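Local atomic coordinates of glyoxalase family protein (Enterococcus faecalis, PDB entry 2P25), a protein that belongs to the glyoxalase/bleomycin resistance protein/dioxygenase superfamily and forms a two-subunit assembly from chains that each hold two four-stranded mixed beta-sheets. Residues S14-T19 with L32-R37; L27-L32 with Q52-F57; P63-Y68 with G119-L124; L74-F79 with M111-D116. All coordinates share one frame; numbering follows the deposited sequence.

Interaction 1 of 4, residues S14-T19 with L32-R37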
loop_
_atom_site.group_PDB
_atom_site.type_symbol
_atom_site.label_atom_id
_atom_site.label_comp_id
_atom_site.label_asym_id
_atom_site.label_seq_id
_atom_site.Cartn_x
_atom_site.Cartn_y
_atom_site.Cartn_z
ATOM N N SER A 14 10.886 -9.540 6.441
ATOM C CA SER A 14 12.085 -10.410 6.464
ATOM C C SER A 14 12.010 -11.582 7.434
ATOM O O SER A 14 12.646 -12.617 7.213
ATOM C CB SER A 14 13.344 -9.604 6.815
ATOM O OG SER A 14 13.223 -9.103 8.135
ATOM N N ASN A 15 11.265 -11.425 8.518
ATOM C CA ASN A 15 11.358 -12.377 9.620
ATOM C C ASN A 15 9.992 -12.745 10.171
ATOM O O ASN A 15 9.187 -11.872 10.500
ATOM C CB ASN A 15 12.234 -11.755 10.719
ATOM C CG ASN A 15 12.411 -12.672 11.936
ATOM O OD1 ASN A 15 11.582 -12.698 12.865
ATOM N ND2 ASN A 15 13.500 -13.414 11.934
ATOM N N TYR A 16 9.753 -14.050 10.321
ATOM C CA TYR A 16 8.431 -14.524 10.701
ATOM C C TYR A 16 8.037 -14.087 12.124
ATOM O O TYR A 16 6.961 -13.524 12.325
ATOM C CB TYR A 16 8.361 -16.051 10.589
ATOM C CG TYR A 16 7.045 -16.653 11.037
ATOM C CD1 TYR A 16 5.943 -16.696 10.171
ATOM C CD2 TYR A 16 6.917 -17.223 12.307
ATOM C CE1 TYR A 16 4.746 -17.292 10.572
ATOM C CE2 TYR A 16 5.723 -17.790 12.719
ATOM C CZ TYR A 16 4.649 -17.828 11.850
ATOM O OH TYR A 16 3.465 -18.421 12.246
ATOM N N GLN A 17 8.901 -14.339 13.110
ATOM C CA GLN A 17 8.510 -13.992 14.494
ATOM C C GLN A 17 8.331 -12.477 14.678
ATOM O O GLN A 17 7.422 -12.028 15.388
ATOM C CB GLN A 17 9.453 -14.606 15.547
ATOM C CG GLN A 17 8.856 -14.612 16.980
ATOM C CD GLN A 17 7.371 -15.072 17.041
ATOM O OE1 GLN A 17 7.008 -16.182 16.598
ATOM N NE2 GLN A 17 6.516 -14.205 17.585
ATOM N N ALA A 18 9.176 -11.686 14.016
ATOM C CA ALA A 18 9.062 -10.214 14.039
ATOM C C ALA A 18 7.695 -9.761 13.504
ATOM O O ALA A 18 7.064 -8.848 14.044
ATOM C CB ALA A 18 10.164 -9.607 13.195
ATOM N N THR A 19 7.252 -10.425 12.438
ATOM C CA THR A 19 6.007 -10.100 11.737
ATOM C C THR A 19 4.810 -10.422 12.646
ATOM O O THR A 19 3.899 -9.596 12.810
ATOM C CB THR A 19 5.904 -10.858 10.398
ATOM O OG1 THR A 19 6.992 -10.480 9.538
ATOM C CG2 THR A 19 4.589 -10.522 9.688
ATOM N N LEU A 32 -5.844 -14.694 9.163
ATOM C CA LEU A 32 -6.856 -15.258 8.276
ATOM C C LEU A 32 -6.361 -16.569 7.686
ATOM O O LEU A 32 -7.065 -17.574 7.717
ATOM C CB LEU A 32 -7.178 -14.274 7.151
ATOM C CG LEU A 32 -8.300 -14.643 6.196
ATOM C CD1 LEU A 32 -9.596 -14.770 6.974
ATOM C CD2 LEU A 32 -8.396 -13.530 5.149
ATOM N N ARG A 33 -5.152 -16.549 7.128
ATOM C CA ARG A 33 -4.527 -17.763 6.624
ATOM C C ARG A 33 -3.009 -17.669 6.702
ATOM O O ARG A 33 -2.457 -16.577 6.692
ATOM C CB ARG A 33 -5.053 -18.149 5.221
ATOM C CG ARG A 33 -4.648 -17.284 4.078
ATOM C CD ARG A 33 -5.344 -17.774 2.772
ATOM N NE ARG A 33 -6.795 -17.585 2.829
ATOM C CZ ARG A 33 -7.408 -16.405 2.662
ATOM N NH1 ARG A 33 -8.731 -16.330 2.735
ATOM N NH2 ARG A 33 -6.705 -15.298 2.419
ATOM N N GLU A 34 -2.340 -18.810 6.797
ATOM C CA GLU A 34 -0.873 -18.870 6.758
ATOM C C GLU A 34 -0.495 -20.082 5.934
ATOM O O GLU A 34 -0.983 -21.172 6.199
ATOM C CB GLU A 34 -0.233 -19.007 8.163
ATOM C CG GLU A 34 1.323 -19.138 8.082
ATOM C CD GLU A 34 2.062 -19.284 9.426
ATOM O OE1 GLU A 34 1.564 -18.781 10.434
ATOM O OE2 GLU A 34 3.168 -19.887 9.440
ATOM N N ASN A 35 0.348 -19.888 4.922
ATOM C CA ASN A 35 0.792 -21.000 4.083
ATOM C C ASN A 35 2.222 -20.825 3.614
ATOM O O ASN A 35 2.617 -19.728 3.246
ATOM C CB ASN A 35 -0.093 -21.103 2.841
ATOM C CG ASN A 35 -1.478 -21.626 3.152
ATOM O OD1 ASN A 35 -1.678 -22.834 3.323
ATOM N ND2 ASN A 35 -2.447 -20.711 3.227
ATOM N N HIS A 36 2.970 -21.923 3.565
ATOM C CA HIS A 36 4.382 -21.885 3.161
ATOM C C HIS A 36 4.482 -22.252 1.689
ATOM O O HIS A 36 3.956 -23.283 1.270
ATOM C CB HIS A 36 5.193 -22.832 4.059
ATOM C CG HIS A 36 5.097 -22.499 5.522
ATOM N ND1 HIS A 36 6.003 -22.953 6.458
ATOM C CD2 HIS A 36 4.207 -21.732 6.203
ATOM C CE1 HIS A 36 5.668 -22.491 7.652
ATOM N NE2 HIS A 36 4.584 -21.745 7.524
ATOM N N ARG A 37 5.115 -21.400 0.896
ATOM C CA ARG A 37 5.186 -21.632 -0.540
ATOM C C ARG A 37 6.586 -22.128 -0.904
ATOM O O ARG A 37 7.494 -21.316 -1.088
ATOM C CB ARG A 37 4.846 -20.354 -1.308
ATOM C CG ARG A 37 3.521 -19.726 -0.911
ATOM C CD ARG A 37 3.592 -18.228 -1.040
ATOM N NE ARG A 37 3.025 -17.728 -2.281
ATOM C CZ ARG A 37 3.579 -16.807 -3.066
ATOM N NH1 ARG A 37 4.750 -16.251 -2.763
ATOM N NH2 ARG A 37 2.948 -16.438 -4.172
#
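Y16 and E34 reach toward each other from opposite directions, the first from the start of a helix, the second from a strand, and their ends meet in one hydrogen bond: Y16 OH donates to E34 OE1 at 2.7 Å. The phenol and the carboxylate are not coplanar. Their planes stand 57° apart, and the hydroxyl meets OE1 on its syn side, 19° out of the carboxylate plane. Both side chains leave the backbone with CG anti to N (chi1 177° in each), and beyond CG the glutamate is fully extended, which carries the carboxylate across to a helix whose nearest backbone is 11.0 Å away between Y16 CA and E34 CA. The second oxygen is held as well: H36 NE2 donates to E34 OE2 at 3.0 Å, in the imidazole plane and on the anti lone pair, so two bonds from different sides fix the carboxylate's rotation. N15 caps the helix that carries Y16, its OD1 accepting from A18 N at 2.9 Å in the carbonyl plane. K20, one turn further along the helix, adds a hydrogen bond to Y16 OH and a weak, long ion pair to E34. The contact lies at the surface, joining the first turn of helix 16-26 to strand 30-37, outermost in its sheet within this chain, across strand 42-49, where both Y16 and E34 rest on I43.

Interaction 2 of 4, residues L27-L32 with Q52-F57; sequences LGFEVL and QELEIF
F29 turns its ring into strand 52-58 and is met by two side chains from different sides. L54 comes over one face: its CD2 lies 4.0 Å from the centroid of the F29 ring and 17° off the ring normal, a CH-pi contact displaced toward the CZ and CE2 rim. Q52 comes to the edge instead: the end of its amide reaches the CZ-CE1 edge near the ring plane, the amide standing almost perpendicular to the ring (87°). The phenyl is placed for both by a chi1 of -81°, with CG beside the backbone N and opposite the carbonyl carbon, while the glutamine runs out extended until its amide reaches the ring. Further along, L32 crosses E53 at about a right angle, and its methyl CD2 sits 3.6 Å from both E53 OE1 and E53 OE2. The CB of E53 points away from the corner at L32, and the extended chain brings its carboxylate back. That carboxylate also has a weak, long ion pair with R33. No hydrogen bond joins the two segments: strand 42-49 lies between strands 30-37 and 52-58. F29 follows the helix end at G28 and packs on L49 of strand 42-49, an arrangement that belongs to the beta-alpha-beta-beta-beta module from which proteins of the glyoxalase superfamily are built.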
loop_
_atom_site.group_PDB
_atom_site.type_symbol
_atom_site.label_atom_id
_atom_site.label_comp_id
_atom_site.label_asym_id
_atom_site.label_seq_id
_atom_site.Cartn_x
_atom_site.Cartn_y
_atom_site.Cartn_z
ATOM N N LEU A 27 -0.369 -4.635 16.662
ATOM C CA LEU A 27 -1.366 -3.923 15.864
ATOM C C LEU A 27 -2.746 -4.589 15.921
ATOM O O LEU A 27 -3.753 -3.969 15.551
ATOM C CB LEU A 27 -0.905 -3.778 14.408
ATOM C CG LEU A 27 -0.200 -2.438 14.103
ATOM C CD1 LEU A 27 0.682 -1.930 15.239
ATOM C CD2 LEU A 27 0.501 -2.414 12.802
ATOM N N GLY A 28 -2.778 -5.843 16.370
ATOM C CA GLY A 28 -4.043 -6.537 16.612
ATOM C C GLY A 28 -4.719 -7.115 15.391
ATOM O O GLY A 28 -5.932 -7.386 15.411
ATOM N N PHE A 29 -3.961 -7.328 14.318
ATOM C CA PHE A 29 -4.487 -8.051 13.184
ATOM C C PHE A 29 -4.672 -9.503 13.624
ATOM O O PHE A 29 -3.958 -9.988 14.522
ATOM C CB PHE A 29 -3.537 -7.937 12.000
ATOM C CG PHE A 29 -3.678 -6.663 11.256
ATOM C CD1 PHE A 29 -4.572 -6.567 10.181
ATOM C CD2 PHE A 29 -2.923 -5.554 11.609
ATOM C CE1 PHE A 29 -4.708 -5.384 9.457
ATOM C CE2 PHE A 29 -3.042 -4.343 10.887
ATOM C CZ PHE A 29 -3.946 -4.264 9.817
ATOM N N GLU A 30 -5.683 -10.155 13.069
ATOM C CA GLU A 30 -5.883 -11.570 13.313
ATOM C C GLU A 30 -5.409 -12.358 12.107
ATOM O O GLU A 30 -5.510 -11.891 10.969
ATOM C CB GLU A 30 -7.368 -11.843 13.577
ATOM C CG GLU A 30 -7.829 -11.317 14.957
ATOM C CD GLU A 30 -9.333 -11.358 15.140
ATOM O OE1 GLU A 30 -10.020 -12.043 14.341
ATOM O OE2 GLU A 30 -9.829 -10.708 16.104
ATOM N N VAL A 31 -4.933 -13.582 12.337
ATOM C CA VAL A 31 -4.564 -14.429 11.203
ATOM C C VAL A 31 -5.812 -14.929 10.467
ATOM O O VAL A 31 -6.735 -15.492 11.076
ATOM C CB VAL A 31 -3.700 -15.641 11.650
ATOM C CG1 VAL A 31 -3.470 -16.577 10.471
ATOM C CG2 VAL A 31 -2.374 -15.166 12.246
ATOM N N LEU A 32 -5.844 -14.694 9.163
ATOM C CA LEU A 32 -6.856 -15.258 8.276
ATOM C C LEU A 32 -6.361 -16.569 7.686
ATOM O O LEU A 32 -7.065 -17.574 7.717
ATOM C CB LEU A 32 -7.178 -14.274 7.151
ATOM C CG LEU A 32 -8.300 -14.643 6.196
ATOM C CD1 LEU A 32 -9.596 -14.770 6.974
ATOM C CD2 LEU A 32 -8.396 -13.530 5.149
ATOM N N GLN A 52 -10.515 -4.731 6.673
ATOM C CA GLN A 52 -9.213 -4.519 6.104
ATOM C C GLN A 52 -8.465 -5.859 5.983
ATOM O O GLN A 52 -8.551 -6.694 6.877
ATOM C CB GLN A 52 -8.461 -3.576 7.027
ATOM C CG GLN A 52 -7.264 -2.943 6.404
ATOM C CD GLN A 52 -6.306 -2.433 7.439
ATOM O OE1 GLN A 52 -6.723 -1.969 8.506
ATOM N NE2 GLN A 52 -5.015 -2.501 7.136
ATOM N N GLU A 53 -7.747 -6.064 4.882
ATOM C CA GLU A 53 -6.895 -7.250 4.764
ATOM C C GLU A 53 -5.460 -6.882 4.425
ATOM O O GLU A 53 -5.198 -5.980 3.616
ATOM C CB GLU A 53 -7.466 -8.223 3.744
ATOM C CG GLU A 53 -6.725 -9.548 3.637
ATOM C CD GLU A 53 -7.601 -10.662 3.042
ATOM O OE1 GLU A 53 -8.847 -10.599 3.176
ATOM O OE2 GLU A 53 -7.032 -11.603 2.446
ATOM N N LEU A 54 -4.532 -7.577 5.069
ATOM C CA LEU A 54 -3.120 -7.317 4.864
ATOM C C LEU A 54 -2.474 -8.636 4.489
ATOM O O LEU A 54 -2.648 -9.627 5.196
ATOM C CB LEU A 54 -2.533 -6.770 6.171
ATOM C CG LEU A 54 -1.442 -5.741 6.209
ATOM C CD1 LEU A 54 -1.897 -4.436 5.524
ATOM C CD2 LEU A 54 -1.088 -5.532 7.673
ATOM N N GLU A 55 -1.781 -8.675 3.359
ATOM C CA GLU A 55 -1.083 -9.870 2.894
ATOM C C GLU A 55 0.413 -9.694 3.062
ATOM O O GLU A 55 0.986 -8.786 2.466
ATOM C CB GLU A 55 -1.395 -10.040 1.434
ATOM C CG GLU A 55 -0.967 -11.283 0.786
ATOM C CD GLU A 55 -1.742 -11.476 -0.497
ATOM O OE1 GLU A 55 -2.942 -11.877 -0.445
ATOM O OE2 GLU A 55 -1.159 -11.195 -1.547
ATOM N N ILE A 56 1.046 -10.567 3.832
ATOM C CA ILE A 56 2.467 -10.394 4.116
ATOM C C ILE A 56 3.236 -11.571 3.560
ATOM O O ILE A 56 2.908 -12.728 3.871
ATOM C CB ILE A 56 2.741 -10.229 5.621
ATOM C CG1 ILE A 56 1.783 -9.180 6.217
ATOM C CG2 ILE A 56 4.219 -9.884 5.846
ATOM C CD1 ILE A 56 2.040 -8.837 7.647
ATOM N N PHE A 57 4.228 -11.285 2.728
ATOM C CA PHE A 57 5.121 -12.299 2.180
ATOM C C PHE A 57 6.408 -12.213 2.995
ATOM O O PHE A 57 6.984 -11.148 3.091
ATOM C CB PHE A 57 5.422 -11.994 0.698
ATOM C CG PHE A 57 4.210 -12.140 -0.189
ATOM C CD1 PHE A 57 3.984 -13.321 -0.897
ATOM C CD2 PHE A 57 3.304 -11.096 -0.307
ATOM C CE1 PHE A 57 2.846 -13.451 -1.708
ATOM C CE2 PHE A 57 2.163 -11.222 -1.095
ATOM C CZ PHE A 57 1.944 -12.389 -1.808
#

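Interaction 3 of 4, residues P63-Y68 with G119-L124; sequences PARPSY and GLPLEL
R65 reaches from the loop after strand 52-58 to the start of strand 121-125 and lays the end of its side chain against P121. From CB, which points toward the other segment, the chain runs straight as far as NE, with CG anti to the backbone N at a chi1 of 179°; there a chi4 of -89° turns the guanidinium face to P121. R65 CD is the first atom to come near, 4.1 Å from the carbonyl oxygen G119 O and as far from P121 CD. At NE the approach tightens, with P121 CD at 3.5 Å from R65 NE, and L120 CD1 also comes near R65 NE, its side chain crossing the arginine at about a right angle. P121 CD stands over the centre of one guanidinium face, 3.4 Å from R65 CZ. The flat cation thus packs by its face on the CD-CG edge of P121, which keeps its N-H groups available around the rim; NH2 donates to the carbonyl oxygen of R75 and forms a salt bridge with E70. Strand 73-80, which supplies that carbonyl, is the parallel neighbour of strand 121-125, and P121 packs against H76 from it and F115 of strand 110-115. The loop is thereby tied to the end of the second sheet at the interface, where L120 packs on L74 of the second subunit.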
loop_
_atom_site.group_PDB
_atom_site.type_symbol
_atom_site.label_atom_id
_atom_site.label_comp_id
_atom_site.label_asym_id
_atom_site.label_seq_id
_atom_site.Cartn_x
_atom_site.Cartn_y
_atom_site.Cartn_z
ATOM N N PRO A 63 15.960 -7.653 -0.212
ATOM C CA PRO A 63 16.883 -6.641 0.299
ATOM C C PRO A 63 16.145 -5.466 0.956
ATOM O O PRO A 63 14.911 -5.360 0.864
ATOM C CB PRO A 63 17.605 -6.153 -0.974
ATOM C CG PRO A 63 16.580 -6.321 -2.032
ATOM C CD PRO A 63 15.874 -7.617 -1.683
ATOM N N ALA A 64 16.916 -4.579 1.573
ATOM C CA ALA A 64 16.370 -3.451 2.323
ATOM C C ALA A 64 15.460 -2.575 1.474
ATOM O O ALA A 64 15.689 -2.378 0.280
ATOM C CB ALA A 64 17.504 -2.598 2.893
ATOM N N ARG A 65 14.447 -2.022 2.119
ATOM C CA ARG A 65 13.556 -1.077 1.460
ATOM C C ARG A 65 14.407 0.149 1.063
ATOM O O ARG A 65 15.078 0.747 1.909
ATOM C CB ARG A 65 12.473 -0.657 2.448
ATOM C CG ARG A 65 11.505 0.368 1.848
ATOM C CD ARG A 65 10.490 0.821 2.899
ATOM N NE ARG A 65 9.576 1.815 2.350
ATOM C CZ ARG A 65 9.798 3.126 2.354
ATOM N NH1 ARG A 65 10.932 3.615 2.855
ATOM N NH2 ARG A 65 8.883 3.946 1.840
ATOM N N PRO A 66 14.410 0.512 -0.228
ATOM C CA PRO A 66 15.201 1.693 -0.636
ATOM C C PRO A 66 14.802 2.971 0.080
ATOM O O PRO A 66 13.639 3.212 0.339
ATOM C CB PRO A 66 14.903 1.823 -2.133
ATOM C CG PRO A 66 14.604 0.433 -2.559
ATOM C CD PRO A 66 13.804 -0.153 -1.396
ATOM N N SER A 67 15.809 3.769 0.421
ATOM C CA SER A 67 15.568 5.075 0.991
ATOM C C SER A 67 16.728 5.980 0.574
ATOM O O SER A 67 17.812 5.502 0.190
ATOM C CB SER A 67 15.412 4.974 2.520
ATOM O OG SER A 67 16.630 4.496 3.111
ATOM N N TYR A 68 16.489 7.287 0.586
ATOM C CA TYR A 68 17.557 8.254 0.287
ATOM C C TYR A 68 18.296 7.992 -1.038
ATOM O O TYR A 68 19.515 7.823 -1.077
ATOM C CB TYR A 68 18.513 8.371 1.507
ATOM C CG TYR A 68 17.743 8.795 2.740
ATOM C CD1 TYR A 68 17.391 10.133 2.935
ATOM C CD2 TYR A 68 17.319 7.853 3.685
ATOM C CE1 TYR A 68 16.641 10.531 4.061
ATOM C CE2 TYR A 68 16.576 8.236 4.804
ATOM C CZ TYR A 68 16.240 9.581 4.974
ATOM O OH TYR A 68 15.511 9.952 6.077
ATOM N N GLY A 119 11.352 -1.386 8.654
ATOM C CA GLY A 119 11.455 0.050 8.339
ATOM C C GLY A 119 10.391 0.596 7.400
ATOM O O GLY A 119 10.559 1.701 6.852
ATOM N N LEU A 120 9.295 -0.147 7.206
ATOM C CA LEU A 120 8.187 0.355 6.392
ATOM C C LEU A 120 7.523 1.504 7.132
ATOM O O LEU A 120 7.102 1.316 8.277
ATOM C CB LEU A 120 7.138 -0.735 6.137
ATOM C CG LEU A 120 5.923 -0.278 5.299
ATOM C CD1 LEU A 120 6.313 0.306 3.892
ATOM C CD2 LEU A 120 4.952 -1.437 5.161
ATOM N N PRO A 121 7.445 2.703 6.516
ATOM C CA PRO A 121 6.709 3.789 7.195
ATOM C C PRO A 121 5.212 3.531 7.253
ATOM O O PRO A 121 4.566 3.200 6.230
ATOM C CB PRO A 121 7.011 5.039 6.329
ATOM C CG PRO A 121 8.218 4.630 5.462
ATOM C CD PRO A 121 8.043 3.152 5.247
ATOM N N LEU A 122 4.656 3.715 8.453
ATOM C CA LEU A 122 3.233 3.563 8.687
ATOM C C LEU A 122 2.784 4.864 9.319
ATOM O O LEU A 122 3.332 5.293 10.346
ATOM C CB LEU A 122 2.960 2.367 9.603
ATOM C CG LEU A 122 3.414 1.017 9.011
ATOM C CD1 LEU A 122 3.314 -0.096 10.072
ATOM C CD2 LEU A 122 2.492 0.691 7.806
ATOM N N GLU A 123 1.812 5.511 8.691
ATOM C CA GLU A 123 1.373 6.817 9.174
ATOM C C GLU A 123 0.122 6.722 10.046
ATOM O O GLU A 123 -0.760 5.908 9.777
ATOM C CB GLU A 123 1.120 7.696 7.974
ATOM C CG GLU A 123 0.882 9.167 8.261
ATOM C CD GLU A 123 0.425 9.894 7.013
ATOM O OE1 GLU A 123 1.204 9.975 6.050
ATOM O OE2 GLU A 123 -0.727 10.341 6.952
ATOM N N LEU A 124 0.036 7.597 11.050
ATOM C CA LEU A 124 -1.210 7.868 11.770
ATOM C C LEU A 124 -1.673 9.253 11.362
ATOM O O LEU A 124 -0.876 10.205 11.341
ATOM C CB LEU A 124 -0.958 7.846 13.282
ATOM C CG LEU A 124 -0.411 6.572 13.936
ATOM C CD1 LEU A 124 -0.180 6.794 15.443
ATOM C CD2 LEU A 124 -1.355 5.409 13.694
#

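Interaction 4 of 4, residues L74-F79 with M111-D116; sequences LRHLAF and MTFFFD
Segments 74-79 and 111-116 lie on strands of one sheet but not on neighbouring ones: strand 121-125 runs between them, parallel to strand 73-80 and antiparallel to strand 110-115, and no hydrogen bond passes directly from one segment to the other. The backbone of 74-79 departs from regular strand angles at R75, whose psi is -55°, before H76 resumes an extended course. This sheet follows the strand order 1-4-3-2 that also describes the chain's other sheet, the repeated module of the glyoxalase fold. Above E123 of the intervening strand, H76 and F113 lean together from its two flanking strands. Their contact is T-shaped: the edge of F113 points at the face of H76, with ring centroids 5.2 Å apart and planes at 78°. The CE1-CZ edge of F113 comes over one face of the imidazole, offset toward its rim. H76 CG, between the backbone N and the carbonyl carbon (chi1 68°), swings the imidazole toward F113. On the other face of the sheet F79 and F114 approach over L122, with F79 CE2 and F114 CZ 4.3 Å apart, a looser apolar meeting. The outer side of strand 73-80 pairs antiparallel with a strand of the second subunit, where H76 meets H8 and F79 stands edge-to-face with F3, both of that subunit.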
loop_
_atom_site.group_PDB
_atom_site.type_symbol
_atom_site.label_atom_id
_atom_site.label_comp_id
_atom_site.label_asym_id
_atom_site.label_seq_id
_atom_site.Cartn_x
_atom_site.Cartn_y
_atom_site.Cartn_z
ATOM N N LEU A 74 4.962 1.609 -4.153
ATOM C CA LEU A 74 4.233 1.941 -2.913
ATOM C C LEU A 74 5.182 2.484 -1.847
ATOM O O LEU A 74 6.251 1.925 -1.615
ATOM C CB LEU A 74 3.505 0.706 -2.433
ATOM C CG LEU A 74 2.236 0.395 -3.244
ATOM C CD1 LEU A 74 1.823 -1.076 -3.063
ATOM C CD2 LEU A 74 1.102 1.342 -2.789
ATOM N N ARG A 75 4.780 3.586 -1.221
ATOM C CA ARG A 75 5.631 4.341 -0.302
ATOM C C ARG A 75 5.276 4.095 1.174
ATOM O O ARG A 75 6.139 3.780 1.996
ATOM C CB ARG A 75 5.460 5.848 -0.606
ATOM C CG ARG A 75 6.226 6.778 0.304
ATOM C CD ARG A 75 5.846 8.195 -0.129
ATOM N NE ARG A 75 6.484 9.260 0.628
ATOM C CZ ARG A 75 7.270 10.211 0.096
ATOM N NH1 ARG A 75 7.600 10.228 -1.209
ATOM N NH2 ARG A 75 7.767 11.141 0.897
ATOM N N HIS A 76 4.021 4.308 1.513
ATOM C CA HIS A 76 3.580 4.099 2.913
ATOM C C HIS A 76 2.120 3.763 2.990
ATOM O O HIS A 76 1.391 3.900 2.005
ATOM C CB HIS A 76 3.988 5.263 3.841
ATOM C CG HIS A 76 3.279 6.573 3.577
ATOM N ND1 HIS A 76 1.924 6.748 3.747
ATOM C CD2 HIS A 76 3.771 7.786 3.226
ATOM C CE1 HIS A 76 1.604 8.007 3.488
ATOM N NE2 HIS A 76 2.706 8.648 3.144
ATOM N N LEU A 77 1.687 3.319 4.178
ATOM C CA LEU A 77 0.287 3.030 4.424
ATOM C C LEU A 77 -0.113 3.896 5.602
ATOM O O LEU A 77 0.659 4.011 6.543
ATOM C CB LEU A 77 0.138 1.566 4.845
ATOM C CG LEU A 77 -1.227 1.026 5.201
ATOM C CD1 LEU A 77 -2.205 1.220 4.046
ATOM C CD2 LEU A 77 -1.044 -0.489 5.514
ATOM N N ALA A 78 -1.267 4.554 5.510
ATOM C CA ALA A 78 -1.687 5.485 6.565
ATOM C C ALA A 78 -2.962 5.000 7.206
ATOM O O ALA A 78 -3.896 4.619 6.490
ATOM C CB ALA A 78 -1.913 6.857 5.960
ATOM N N PHE A 79 -3.022 5.095 8.539
ATOM C CA PHE A 79 -4.207 4.728 9.297
ATOM C C PHE A 79 -4.951 5.984 9.771
ATOM O O PHE A 79 -4.325 6.927 10.250
ATOM C CB PHE A 79 -3.790 3.889 10.520
ATOM C CG PHE A 79 -3.156 2.574 10.170
ATOM C CD1 PHE A 79 -3.941 1.482 9.832
ATOM C CD2 PHE A 79 -1.767 2.416 10.192
ATOM C CE1 PHE A 79 -3.348 0.247 9.492
ATOM C CE2 PHE A 79 -1.182 1.194 9.879
ATOM C CZ PHE A 79 -1.986 0.102 9.534
HETATM N N MSE A 111 -0.665 14.320 12.530
HETATM C CA MSE A 111 -0.130 13.104 11.910
HETATM C C MSE A 111 1.243 12.800 12.479
HETATM O O MSE A 111 1.920 13.678 13.020
HETATM C CB MSE A 111 -0.011 13.264 10.384
HETATM C CG MSE A 111 0.830 14.439 10.012
HETATM SE SE MSE A 111 1.109 14.559 8.094
HETATM C CE MSE A 111 2.448 13.127 7.912
ATOM N N THR A 112 1.630 11.529 12.393
ATOM C CA THR A 112 3.000 11.130 12.675
ATOM C C THR A 112 3.232 9.771 11.978
ATOM O O THR A 112 2.308 9.214 11.358
ATOM C CB THR A 112 3.295 11.029 14.183
ATOM O OG1 THR A 112 4.727 10.854 14.366
ATOM C CG2 THR A 112 2.535 9.838 14.821
ATOM N N PHE A 113 4.452 9.261 12.103
ATOM C CA PHE A 113 4.851 7.971 11.540
ATOM C C PHE A 113 5.460 7.078 12.598
ATOM O O PHE A 113 6.115 7.539 13.543
ATOM C CB PHE A 113 5.919 8.140 10.447
ATOM C CG PHE A 113 5.389 8.617 9.124
ATOM C CD1 PHE A 113 5.003 7.699 8.147
ATOM C CD2 PHE A 113 5.265 9.976 8.867
ATOM C CE1 PHE A 113 4.523 8.147 6.898
ATOM C CE2 PHE A 113 4.785 10.443 7.622
ATOM C CZ PHE A 113 4.401 9.540 6.653
ATOM N N PHE A 114 5.220 5.783 12.435
ATOM C CA PHE A 114 5.986 4.749 13.104
ATOM C C PHE A 114 6.445 3.795 11.998
ATOM O O PHE A 114 6.144 4.033 10.830
ATOM C CB PHE A 114 5.186 4.047 14.218
ATOM C CG PHE A 114 3.941 3.323 13.752
ATOM C CD1 PHE A 114 3.898 1.917 13.761
ATOM C CD2 PHE A 114 2.803 4.035 13.375
ATOM C CE1 PHE A 114 2.751 1.230 13.369
ATOM C CE2 PHE A 114 1.658 3.359 12.963
ATOM C CZ PHE A 114 1.628 1.960 12.979
ATOM N N PHE A 115 7.208 2.760 12.340
ATOM C CA PHE A 115 7.845 1.936 11.307
ATOM C C PHE A 115 7.734 0.505 11.695
ATOM O O PHE A 115 7.810 0.160 12.875
ATOM C CB PHE A 115 9.321 2.342 11.160
ATOM C CG PHE A 115 9.477 3.772 10.766
ATOM C CD1 PHE A 115 9.495 4.129 9.424
ATOM C CD2 PHE A 115 9.536 4.788 11.746
ATOM C CE1 PHE A 115 9.572 5.479 9.056
ATOM C CE2 PHE A 115 9.605 6.123 11.380
ATOM C CZ PHE A 115 9.627 6.469 10.045
ATOM N N ASP A 116 7.521 -0.335 10.682
ATOM C CA ASP A 116 7.476 -1.784 10.911
ATOM C C ASP A 116 8.902 -2.323 11.130
ATOM O O ASP A 116 9.879 -1.562 11.052
ATOM C CB ASP A 116 6.596 -2.484 9.838
ATOM C CG ASP A 116 7.398 -3.064 8.645
ATOM O OD1 ASP A 116 8.572 -2.754 8.457
ATOM O OD2 ASP A 116 6.786 -3.864 7.897
#

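Overall arrangement
From the N terminus, interaction 1 closes a short loop from the start of helix 16-26 to strand 30-37. Interaction 2 crosses it, opening at the end of that helix and closing on strand 52-58; the two share L32 and tie helix 16-26 and the turn after it to the strands of the first sheet. Later in the chain, interaction 3 spans from the loop at 63-68 to strand 121-125, and interaction 4 lies wholly within that span, joining strands 73-80 and 110-115 on the two flanks of 121-125. Interactions 2 and 4 touch through Q52 with F79 and L54 with L77, where the two sheets meet. All four contacts also border the second subunit.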